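Local coordinates for protein ZmpA Glycopeptidase (Clostridium perfringens, PDB 6XSX) that is the catalytic M60 module of a larger metalloprotease, a glycopeptidase that probably cleaves the peptide backbone of glycosylated proteins, at residues Y481-S484 against T489-F492. Sequence-based numbering, arbitrary orientation.
Sequences YEIS and TIGF
I483 sits opposite two residues, I490 and G491, in an antiparallel beta hairpin whose segments 481-484 and 489-492 have N-to-C directions 157° apart. This is a classic beta bulge: I483 O accepts from I490 N at 2.7 Å and, less straight, from G491 N at 3.2 Å, both donors lying in the carbonyl plane. I483 N returns a nearly linear bond (170°) to G491 O, approaching from above that carbonyl's plane. Flanking the bulge, E482 pairs with F492 and S484 with T489, both non-hydrogen-bonded, and F492 CA lies 3.2 Å from Y481 O in a CA-H...O contact. On the face of I483, its CG2 methyl meets I490 CG1 at 3.8 Å; chi1 of 57° sets that CG1 between the I490 backbone N and carbonyl carbon, beside I483 O. F498 adjoins both isoleucines, within the small C-terminal beta domain. On the other face, the E482 chain, extended beyond CG, crosses T489 at about a right angle, CG against CG2; its OE2 forms a salt bridge with K430 NZ and a hydrogen bond with Y433 OH, while T489 OG1 is hydrogen-bonded to D333 OD2. F492, also stacked with Y433, lays one ring face over the Y481 backbone, with Y481 N 3.7 Å above the plane and displaced toward the rim.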
# COMPACT_ATOMS: atom_id res chain seq x y z
N TYR A 481 23.53 -15.91 11.93
CA TYR A 481 24.18 -17.06 12.52
C TYR A 481 23.27 -17.65 13.59
O TYR A 481 22.71 -16.93 14.41
CB TYR A 481 25.52 -16.67 13.17
CG TYR A 481 26.52 -16.06 12.22
CD1 TYR A 481 27.47 -16.85 11.58
CD2 TYR A 481 26.51 -14.70 11.94
CE1 TYR A 481 28.39 -16.30 10.70
CE2 TYR A 481 27.42 -14.14 11.06
CZ TYR A 481 28.37 -14.94 10.44
OH TYR A 481 29.27 -14.40 9.57
N GLU A 482 23.15 -18.97 13.54
CA GLU A 482 22.42 -19.71 14.55
C GLU A 482 23.42 -20.22 15.59
O GLU A 482 24.46 -20.80 15.25
CB GLU A 482 21.69 -20.86 13.86
CG GLU A 482 21.10 -21.86 14.83
CD GLU A 482 20.73 -23.16 14.16
OE1 GLU A 482 21.66 -23.96 13.89
OE2 GLU A 482 19.53 -23.36 13.86
N ILE A 483 23.06 -20.03 16.87
CA ILE A 483 23.92 -20.39 17.98
C ILE A 483 23.29 -21.56 18.73
O ILE A 483 22.17 -21.45 19.20
CB ILE A 483 24.16 -19.18 18.92
CG1 ILE A 483 24.74 -17.97 18.16
CG2 ILE A 483 25.05 -19.57 20.09
CD1 ILE A 483 23.69 -17.01 17.65
N SER A 484 24.05 -22.66 18.84
CA SER A 484 23.67 -23.81 19.64
C SER A 484 24.61 -23.94 20.83
O SER A 484 25.78 -23.58 20.74
CB SER A 484 23.67 -25.07 18.81
OG SER A 484 22.54 -25.09 17.96
N THR A 489 19.62 -25.42 20.35
CA THR A 489 19.62 -24.12 19.69
C THR A 489 19.23 -23.05 20.72
O THR A 489 18.19 -23.17 21.35
CB THR A 489 18.62 -24.09 18.53
OG1 THR A 489 18.83 -25.26 17.73
CG2 THR A 489 18.74 -22.86 17.66
N ILE A 490 20.07 -22.02 20.88
CA ILE A 490 19.78 -21.03 21.91
C ILE A 490 19.55 -19.65 21.30
O ILE A 490 19.14 -18.74 22.01
CB ILE A 490 20.87 -20.98 23.01
CG1 ILE A 490 22.25 -20.71 22.42
CG2 ILE A 490 20.83 -22.25 23.86
CD1 ILE A 490 23.23 -20.12 23.42
N GLY A 491 19.83 -19.48 20.00
CA GLY A 491 19.60 -18.18 19.38
C GLY A 491 19.87 -18.17 17.87
O GLY A 491 20.40 -19.13 17.30
N PHE A 492 19.47 -17.06 17.25
CA PHE A 492 19.84 -16.70 15.90
C PHE A 492 19.85 -15.19 15.80
O PHE A 492 18.88 -14.53 16.19
CB PHE A 492 18.84 -17.23 14.87
CG PHE A 492 19.17 -16.87 13.44
CD1 PHE A 492 18.80 -15.64 12.91
CD2 PHE A 492 19.85 -17.76 12.62
CE1 PHE A 492 19.09 -15.31 11.59
CE2 PHE A 492 20.15 -17.43 11.30
CZ PHE A 492 19.77 -16.21 10.79